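Local coordinates for protein soluble lytic murein transglycosylase (Escherichia coli, PDB 1QSA) that cleaves the glycosidic bonds between N-acetylmuramic acid and N-acetylglucosamine in peptidoglycan from the chain ends, forming 1,6-anhydro-muramic products, at residues Tyr364-Pro372 against Leu441-Phe449; Arg545-Ala554 against Phe581-Leu592. All coordinates share one frame; numbering follows the deposited sequence. Where two conformers were deposited one is given.

Contact 1 (Tyr364-Pro372 against Leu441-Phe449); sequences YELKIDKAP and LWDHLEERF. With SO4 (sulfate ion), chain B; SO4 (sulfate ion), chain H.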
# COMPACT_ATOMS: atom_id res chain seq x y z
N TYR A 364 3.38 21.40 -21.87
CA TYR A 364 3.66 19.98 -21.71
C TYR A 364 2.79 19.18 -22.69
O TYR A 364 1.60 19.46 -22.85
CB TYR A 364 3.37 19.54 -20.27
CG TYR A 364 3.58 18.06 -20.06
CD1 TYR A 364 4.85 17.52 -19.96
CD2 TYR A 364 2.49 17.19 -19.99
CE1 TYR A 364 5.05 16.15 -19.81
CE2 TYR A 364 2.67 15.82 -19.84
CZ TYR A 364 3.96 15.31 -19.76
OH TYR A 364 4.15 13.95 -19.66
N GLU A 365 3.40 18.20 -23.35
CA GLU A 365 2.69 17.35 -24.30
C GLU A 365 2.29 16.03 -23.67
O GLU A 365 3.14 15.23 -23.29
CB GLU A 365 3.54 17.09 -25.54
CG GLU A 365 3.75 18.32 -26.42
CD GLU A 365 4.55 18.02 -27.67
OE1 GLU A 365 5.47 17.17 -27.61
OE2 GLU A 365 4.26 18.63 -28.73
N LEU A 366 0.98 15.81 -23.55
CA LEU A 366 0.48 14.57 -22.99
C LEU A 366 0.53 13.48 -24.04
O LEU A 366 0.05 13.67 -25.16
CB LEU A 366 -0.97 14.72 -22.53
CG LEU A 366 -1.29 15.45 -21.23
CD1 LEU A 366 -2.77 15.31 -20.95
CD2 LEU A 366 -0.51 14.80 -20.12
N LYS A 367 1.15 12.36 -23.71
CA LYS A 367 1.19 11.23 -24.63
C LYS A 367 -0.04 10.40 -24.28
O LYS A 367 -0.18 9.95 -23.14
CB LYS A 367 2.46 10.40 -24.45
CG LYS A 367 2.44 9.11 -25.27
CD LYS A 367 3.78 8.39 -25.23
CE LYS A 367 3.70 7.04 -25.93
NZ LYS A 367 3.19 7.13 -27.33
N ILE A 368 -0.97 10.27 -25.22
CA ILE A 368 -2.18 9.49 -24.98
C ILE A 368 -2.32 8.35 -25.99
O ILE A 368 -2.62 8.59 -27.16
CB ILE A 368 -3.45 10.37 -25.03
CG1 ILE A 368 -3.32 11.55 -24.06
CG2 ILE A 368 -4.70 9.55 -24.67
CD1 ILE A 368 -4.45 12.55 -24.13
N ASP A 369 -2.02 7.13 -25.55
CA ASP A 369 -2.16 5.93 -26.38
C ASP A 369 -3.63 5.54 -26.33
O ASP A 369 -4.25 5.58 -25.26
CB ASP A 369 -1.35 4.76 -25.82
CG ASP A 369 0.15 4.96 -25.94
OD1 ASP A 369 0.59 5.97 -26.54
OD2 ASP A 369 0.89 4.10 -25.44
N LYS A 370 -4.20 5.18 -27.47
CA LYS A 370 -5.61 4.80 -27.52
C LYS A 370 -5.79 3.29 -27.48
O LYS A 370 -4.95 2.53 -27.94
CB LYS A 370 -6.26 5.32 -28.80
CG LYS A 370 -6.32 6.84 -28.91
CD LYS A 370 -6.93 7.23 -30.26
CE LYS A 370 -6.84 8.72 -30.52
NZ LYS A 370 -7.41 9.09 -31.84
N ALA A 371 -6.91 2.86 -26.90
CA ALA A 371 -7.23 1.43 -26.85
C ALA A 371 -7.72 1.07 -28.27
O ALA A 371 -8.01 1.96 -29.08
CB ALA A 371 -8.32 1.17 -25.82
N PRO A 372 -7.79 -0.22 -28.59
CA PRO A 372 -8.26 -0.64 -29.92
C PRO A 372 -9.66 -0.10 -30.25
O PRO A 372 -10.46 0.15 -29.35
CB PRO A 372 -8.28 -2.17 -29.81
CG PRO A 372 -7.19 -2.46 -28.82
CD PRO A 372 -7.41 -1.39 -27.78
N LEU A 441 -0.60 -0.13 -18.63
CA LEU A 441 -0.94 0.75 -19.75
C LEU A 441 -0.83 2.19 -19.27
O LEU A 441 -1.80 2.95 -19.31
CB LEU A 441 -2.39 0.44 -20.19
CG LEU A 441 -2.71 -1.03 -20.48
CD1 LEU A 441 -4.22 -1.21 -20.71
CD2 LEU A 441 -1.93 -1.49 -21.70
N TRP A 442 0.38 2.57 -18.87
CA TRP A 442 0.61 3.88 -18.29
C TRP A 442 0.33 5.08 -19.17
O TRP A 442 0.07 6.18 -18.65
CB TRP A 442 2.02 3.95 -17.71
CG TRP A 442 2.40 2.80 -16.78
CD1 TRP A 442 3.58 2.10 -16.79
CD2 TRP A 442 1.61 2.24 -15.72
NE1 TRP A 442 3.57 1.14 -15.81
CE2 TRP A 442 2.37 1.20 -15.14
CE3 TRP A 442 0.33 2.51 -15.21
CZ2 TRP A 442 1.90 0.43 -14.07
CZ3 TRP A 442 -0.14 1.74 -14.15
CH2 TRP A 442 0.65 0.72 -13.59
N ASP A 443 0.40 4.90 -20.48
CA ASP A 443 0.13 6.00 -21.40
C ASP A 443 -1.30 6.03 -21.93
O ASP A 443 -1.64 6.92 -22.72
CB ASP A 443 1.15 6.01 -22.55
CG ASP A 443 2.57 6.29 -22.08
OD1 ASP A 443 2.77 7.27 -21.33
OD2 ASP A 443 3.49 5.54 -22.46
N HIS A 444 -2.14 5.08 -21.51
CA HIS A 444 -3.56 5.08 -21.91
C HIS A 444 -4.28 6.00 -20.91
O HIS A 444 -5.13 5.57 -20.12
CB HIS A 444 -4.15 3.67 -21.84
CG HIS A 444 -3.79 2.81 -23.01
ND1 HIS A 444 -2.50 2.42 -23.28
CD2 HIS A 444 -4.56 2.27 -23.98
CE1 HIS A 444 -2.48 1.67 -24.37
NE2 HIS A 444 -3.72 1.57 -24.82
N LEU A 445 -3.94 7.28 -20.97
CA LEU A 445 -4.47 8.25 -20.02
C LEU A 445 -5.98 8.38 -19.87
O LEU A 445 -6.46 8.60 -18.75
CB LEU A 445 -3.83 9.63 -20.23
CG LEU A 445 -2.30 9.69 -20.12
CD1 LEU A 445 -1.83 11.14 -20.27
CD2 LEU A 445 -1.83 9.09 -18.80
N GLU A 446 -6.73 8.25 -20.96
CA GLU A 446 -8.18 8.41 -20.87
C GLU A 446 -8.81 7.36 -19.96
O GLU A 446 -9.70 7.68 -19.17
CB GLU A 446 -8.84 8.38 -22.26
CG GLU A 446 -10.25 8.93 -22.20
CD GLU A 446 -10.92 9.09 -23.54
OE1 GLU A 446 -10.52 8.43 -24.52
OE2 GLU A 446 -11.88 9.90 -23.61
N GLU A 447 -8.35 6.12 -20.08
CA GLU A 447 -8.87 5.01 -19.26
C GLU A 447 -8.33 5.05 -17.84
O GLU A 447 -8.99 4.58 -16.90
CB GLU A 447 -8.55 3.66 -19.91
CG GLU A 447 -9.27 3.40 -21.26
CD GLU A 447 -8.65 4.15 -22.42
OE1 GLU A 447 -7.44 4.43 -22.40
OE2 GLU A 447 -9.39 4.46 -23.38
N ARG A 448 -7.14 5.62 -17.66
CA ARG A 448 -6.54 5.75 -16.33
C ARG A 448 -7.18 6.89 -15.53
O ARG A 448 -7.16 6.87 -14.30
CB ARG A 448 -5.04 6.06 -16.43
CG ARG A 448 -4.16 4.94 -17.03
CD ARG A 448 -2.66 5.30 -16.95
NE ARG A 448 -2.22 5.42 -15.57
CZ ARG A 448 -1.27 6.25 -15.14
NH1 ARG A 448 -0.58 7.00 -16.00
NH2 ARG A 448 -0.98 6.30 -13.85
N PHE A 449 -7.71 7.90 -16.22
CA PHE A 449 -8.27 9.06 -15.53
C PHE A 449 -9.65 9.40 -16.06
O PHE A 449 -9.87 10.49 -16.60
CB PHE A 449 -7.28 10.23 -15.68
CG PHE A 449 -5.93 9.94 -15.10
CD1 PHE A 449 -5.76 9.93 -13.71
CD2 PHE A 449 -4.87 9.54 -15.92
CE1 PHE A 449 -4.54 9.51 -13.15
CE2 PHE A 449 -3.65 9.12 -15.37
CZ PHE A 449 -3.49 9.10 -13.98
S SO4 B . 1.71 9.22 -13.86
O1 SO4 B . 1.63 10.60 -13.35
O2 SO4 B . 1.09 9.16 -15.20
O3 SO4 B . 3.13 8.85 -13.96
O4 SO4 B . 1.04 8.28 -12.95
S SO4 H . -1.97 4.37 -10.77
O1 SO4 H . -1.60 5.75 -11.13
O2 SO4 H . -0.99 3.84 -9.81
O3 SO4 H . -3.31 4.37 -10.15
O4 SO4 H . -1.99 3.54 -11.98
O HOH W 1 1.33 9.61 -20.93
O HOH W 2 -6.21 6.48 -23.56
O HOH W 3 3.45 4.10 -24.74
O HOH W 4 -4.18 -0.28 -26.93
O HOH W 5 -8.76 4.94 -25.93

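Contact 2 (Arg545-Ala554 against Phe581-Leu592); sequences RIFSSAAYNA and FSETRGYVKNVL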
# COMPACT_ATOMS: atom_id res chain seq x y z
N ARG A 545 -2.83 24.19 -3.69
CA ARG A 545 -3.01 22.74 -3.80
C ARG A 545 -1.88 21.90 -3.23
O ARG A 545 -2.09 20.74 -2.87
CB ARG A 545 -3.33 22.34 -5.24
CG ARG A 545 -4.68 22.91 -5.73
CD ARG A 545 -4.83 22.69 -7.23
NE ARG A 545 -3.63 23.19 -7.90
CZ ARG A 545 -2.89 22.49 -8.76
NH1 ARG A 545 -3.28 21.29 -9.17
NH2 ARG A 545 -1.78 23.04 -9.25
N ILE A 546 -0.68 22.47 -3.12
CA ILE A 546 0.41 21.70 -2.53
C ILE A 546 0.08 21.53 -1.04
O ILE A 546 0.12 20.41 -0.51
CB ILE A 546 1.78 22.43 -2.69
CG1 ILE A 546 2.18 22.42 -4.18
CG2 ILE A 546 2.86 21.76 -1.83
CD1 ILE A 546 3.42 23.28 -4.49
N PHE A 547 -0.28 22.64 -0.39
CA PHE A 547 -0.62 22.61 1.03
C PHE A 547 -1.89 21.82 1.33
O PHE A 547 -1.90 21.01 2.26
CB PHE A 547 -0.78 24.03 1.59
CG PHE A 547 0.44 24.91 1.41
CD1 PHE A 547 1.70 24.36 1.32
CD2 PHE A 547 0.30 26.30 1.32
CE1 PHE A 547 2.82 25.17 1.14
CE2 PHE A 547 1.41 27.12 1.14
CZ PHE A 547 2.68 26.55 1.05
N SER A 548 -2.95 22.00 0.54
CA SER A 548 -4.18 21.28 0.81
C SER A 548 -4.05 19.78 0.58
O SER A 548 -4.63 18.99 1.32
CB SER A 548 -5.37 21.84 0.00
OG SER A 548 -5.08 21.84 -1.38
N SER A 549 -3.26 19.39 -0.42
CA SER A 549 -3.06 17.97 -0.69
C SER A 549 -2.25 17.36 0.45
O SER A 549 -2.58 16.30 0.95
CB SER A 549 -2.36 17.75 -2.04
OG SER A 549 -3.16 18.26 -3.11
N ALA A 550 -1.19 18.05 0.86
CA ALA A 550 -0.37 17.57 1.97
C ALA A 550 -1.19 17.50 3.26
O ALA A 550 -1.07 16.52 4.01
CB ALA A 550 0.85 18.47 2.15
N ALA A 551 -2.04 18.49 3.50
CA ALA A 551 -2.88 18.54 4.70
C ALA A 551 -3.95 17.43 4.67
O ALA A 551 -4.24 16.82 5.70
CB ALA A 551 -3.54 19.92 4.86
N TYR A 552 -4.49 17.12 3.49
CA TYR A 552 -5.50 16.08 3.38
C TYR A 552 -4.90 14.72 3.74
O TYR A 552 -5.50 13.93 4.45
CB TYR A 552 -6.10 16.05 1.96
CG TYR A 552 -7.40 15.27 1.84
CD1 TYR A 552 -7.38 13.88 1.60
CD2 TYR A 552 -8.63 15.91 1.98
CE1 TYR A 552 -8.58 13.16 1.51
CE2 TYR A 552 -9.83 15.19 1.90
CZ TYR A 552 -9.79 13.81 1.67
OH TYR A 552 -10.97 13.10 1.62
N ASN A 553 -3.66 14.49 3.32
CA ASN A 553 -2.97 13.22 3.58
C ASN A 553 -2.33 13.10 4.98
O ASN A 553 -2.47 12.07 5.64
CB ASN A 553 -1.91 12.98 2.49
CG ASN A 553 -1.16 11.66 2.67
OD1 ASN A 553 -0.00 11.66 3.05
ND2 ASN A 553 -1.83 10.55 2.40
N ALA A 554 -1.65 14.16 5.41
CA ALA A 554 -0.92 14.17 6.68
C ALA A 554 -1.48 15.01 7.82
O ALA A 554 -0.97 14.94 8.94
CB ALA A 554 0.54 14.57 6.41
N PHE A 581 7.90 13.07 4.80
CA PHE A 581 7.16 11.81 4.79
C PHE A 581 7.11 11.35 3.34
O PHE A 581 6.49 12.01 2.51
CB PHE A 581 5.72 12.01 5.27
CG PHE A 581 5.58 12.30 6.73
CD1 PHE A 581 6.70 12.41 7.57
CD2 PHE A 581 4.31 12.47 7.28
CE1 PHE A 581 6.54 12.69 8.93
CE2 PHE A 581 4.14 12.76 8.62
CZ PHE A 581 5.26 12.87 9.45
N SER A 582 7.73 10.21 3.04
CA SER A 582 7.74 9.71 1.66
C SER A 582 6.34 9.50 1.09
O SER A 582 6.11 9.77 -0.08
CB SER A 582 8.55 8.40 1.56
OG SER A 582 8.06 7.43 2.46
N GLU A 583 5.41 9.01 1.92
CA GLU A 583 4.03 8.79 1.46
C GLU A 583 3.37 10.09 1.03
O GLU A 583 2.73 10.16 -0.03
CB GLU A 583 3.17 8.13 2.55
CG GLU A 583 1.68 8.00 2.14
CD GLU A 583 0.75 7.62 3.30
OE1 GLU A 583 1.23 7.02 4.30
OE2 GLU A 583 -0.47 7.91 3.22
N THR A 584 3.51 11.14 1.84
CA THR A 584 2.89 12.43 1.54
C THR A 584 3.56 13.10 0.33
O THR A 584 2.89 13.77 -0.47
CB THR A 584 2.94 13.34 2.77
OG1 THR A 584 2.41 12.63 3.89
CG2 THR A 584 2.12 14.61 2.53
N ARG A 585 4.87 12.98 0.24
CA ARG A 585 5.60 13.55 -0.90
C ARG A 585 5.08 12.92 -2.20
O ARG A 585 4.77 13.62 -3.17
CB ARG A 585 7.10 13.29 -0.73
CG ARG A 585 7.96 13.97 -1.76
CD ARG A 585 9.44 13.82 -1.40
NE ARG A 585 9.92 12.45 -1.37
CZ ARG A 585 10.34 11.81 -0.27
NH1 ARG A 585 10.34 12.41 0.91
NH2 ARG A 585 10.78 10.56 -0.36
N GLY A 586 4.95 11.59 -2.21
CA GLY A 586 4.44 10.90 -3.39
C GLY A 586 2.98 11.24 -3.67
O GLY A 586 2.57 11.36 -4.84
N TYR A 587 2.20 11.40 -2.61
CA TYR A 587 0.78 11.75 -2.72
C TYR A 587 0.63 13.11 -3.43
O TYR A 587 -0.17 13.26 -4.36
CB TYR A 587 0.19 11.82 -1.31
CG TYR A 587 -1.29 12.13 -1.22
CD1 TYR A 587 -1.75 13.44 -1.16
CD2 TYR A 587 -2.22 11.10 -1.15
CE1 TYR A 587 -3.11 13.73 -1.03
CE2 TYR A 587 -3.59 11.37 -1.02
CZ TYR A 587 -4.03 12.68 -0.96
OH TYR A 587 -5.36 12.98 -0.79
N VAL A 588 1.40 14.10 -2.98
CA VAL A 588 1.33 15.45 -3.55
C VAL A 588 1.72 15.44 -5.03
O VAL A 588 1.03 16.03 -5.85
CB VAL A 588 2.19 16.44 -2.73
CG1 VAL A 588 2.21 17.80 -3.40
CG2 VAL A 588 1.59 16.57 -1.33
N LYS A 589 2.79 14.73 -5.35
CA LYS A 589 3.24 14.62 -6.74
C LYS A 589 2.15 14.00 -7.60
O LYS A 589 1.83 14.51 -8.67
CB LYS A 589 4.52 13.78 -6.81
CG LYS A 589 5.74 14.48 -6.22
CD LYS A 589 6.95 13.59 -6.30
CE LYS A 589 8.19 14.30 -5.76
NZ LYS A 589 9.37 13.36 -5.75
N ASN A 590 1.57 12.90 -7.13
CA ASN A 590 0.50 12.25 -7.87
C ASN A 590 -0.71 13.17 -8.07
O ASN A 590 -1.20 13.32 -9.17
CB ASN A 590 0.02 10.98 -7.15
CG ASN A 590 0.97 9.81 -7.30
OD1 ASN A 590 1.91 9.85 -8.11
ND2 ASN A 590 0.71 8.75 -6.56
N VAL A 591 -1.17 13.78 -6.99
CA VAL A 591 -2.37 14.61 -7.09
C VAL A 591 -2.19 15.79 -8.06
O VAL A 591 -3.10 16.08 -8.85
CB VAL A 591 -2.85 15.06 -5.69
CG1 VAL A 591 -3.97 16.10 -5.81
CG2 VAL A 591 -3.32 13.84 -4.88
N LEU A 592 -1.02 16.42 -8.05
CA LEU A 592 -0.75 17.53 -8.96
C LEU A 592 -0.70 17.02 -10.41
O LEU A 592 -1.29 17.67 -11.29
CB LEU A 592 0.56 18.24 -8.59
CG LEU A 592 0.52 18.94 -7.22
CD1 LEU A 592 1.92 19.49 -6.92
CD2 LEU A 592 -0.52 20.03 -7.16
O HOH W 6 -1.73 20.30 -11.46

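Contact 1 (Tyr364-Pro372 against Leu441-Phe449)
The inverse gamma turn centred on His444, at the N-cap position of helix 445-448, is the site where the extended segment 364-372 meets Leu441-Phe449, chiefly through Asp369. Asp369 N donates to Asp443 O over 2.9 Å with an N-H...O angle of 161°, although the nitrogen lies above the carbonyl plane. Ile368 CA adds a CA-H...O contact to that same oxygen, and His444 CA returns one to Asp369 O. Asp369 CB stands over the face of the His444 ring, 3.9 Å from its centroid, a CH-pi contact. The Asp369 carboxylate also takes Lys367 NZ on the syn lone pair of OD1, a salt bridge of 3.0 Å. Its OD2 comes within 4.2 Å of Asp443 OD2, where a water donating to both oxygens probably eases the like charges; Asp443 OD1 is paired with Arg349. In the fold, this is the long loop from helix 351-359 to helix 378-381 passing the start of a short helix of the L domain. Leu445 CD1 fills the apolar part of the junction, reaching Leu366 CD2 at 3.9 Å and Ile368 CG1 at 4.1 Å. Waters bridge Glu447, salt-bridged to Arg421, to Asp369 O and Ala371 N. On the same short helix, Arg448 bends at chi3 (63°), and its guanidinium lies between Phe449 CE2 on one face and Trp442 CE3 on the other. Arg448 NH1 donates to Trp442 O in the carbonyl plane, at 2.8 Å. A leucine in its place would probably leave Trp442 O without this donor and take from both sulfates a ligand they share. The two ions, probably from the crystallisation liquor, sit at the guanidinium edge: Arg448 NH1 and NH2 both bind one, and Arg448 NH2 reaches O1 of the other at 2.8 Å. Arg476 and Tyr597 also hold sulfate.

Contact 2 (Arg545-Ala554 against Phe581-Leu592)
Asn553 and Tyr587 make the tight part of this helix pair, whose axes approach to 9.1 Å at 133° between their N-to-C directions. Asn553 CG is anti to the backbone N (chi1 -179°), which carries the amide along the Tyr587 ring while CB sits above the ring centre, a CH-pi contact of 3.7 Å to the centroid. Val591 CG2 covers the opposite face. Thr584 OG1 donates to Asn553 OD1 in the carbonyl plane at 2.7 Å, fixing which end of the amide is which. Further along, Val588 CG2 packs on Ala550 CB at 4.0 Å, and Leu592 CD2 lies over one face of the Arg545 guanidinium, whose charge is answered by Asp595 and Glu613. The packing is looser toward solvent. There Asn553 ND2 reaches the exposed Glu583 at OE2, 3.1 Å away, meeting it on the anti side and out of the carboxylate plane, and Phe581 CD2 only grazes Ala554 CB at 4.4 Å. Tyr587 OH, with Tyr552 CD1 close by, is hydrogen-bonded to Glu478, the predicted active-site residue, consistent with this helix pair forming part of the active-site wall of the lysozyme-like Slt domain.

Contact 1 closes before contact 2 opens along the chain, so the two lie in series, with centres about 23 Å apart and nearest atoms about 6 Å apart without touching. Helix 582-601 relates them: its N-terminal half forms one side of contact 2, while Tyr597, Tyr600 and Phe601 near its C-terminal end touch side chains of contact 1. The first contact is a surface junction of a loop with the L-domain region; the second is a buried helix pair beside the predicted active-site residue Glu478. One helix therefore runs from the active-site side of the Slt domain to the region where loop 364-372 passes, physically connecting the linker part of this helical enzyme with its catalytic part.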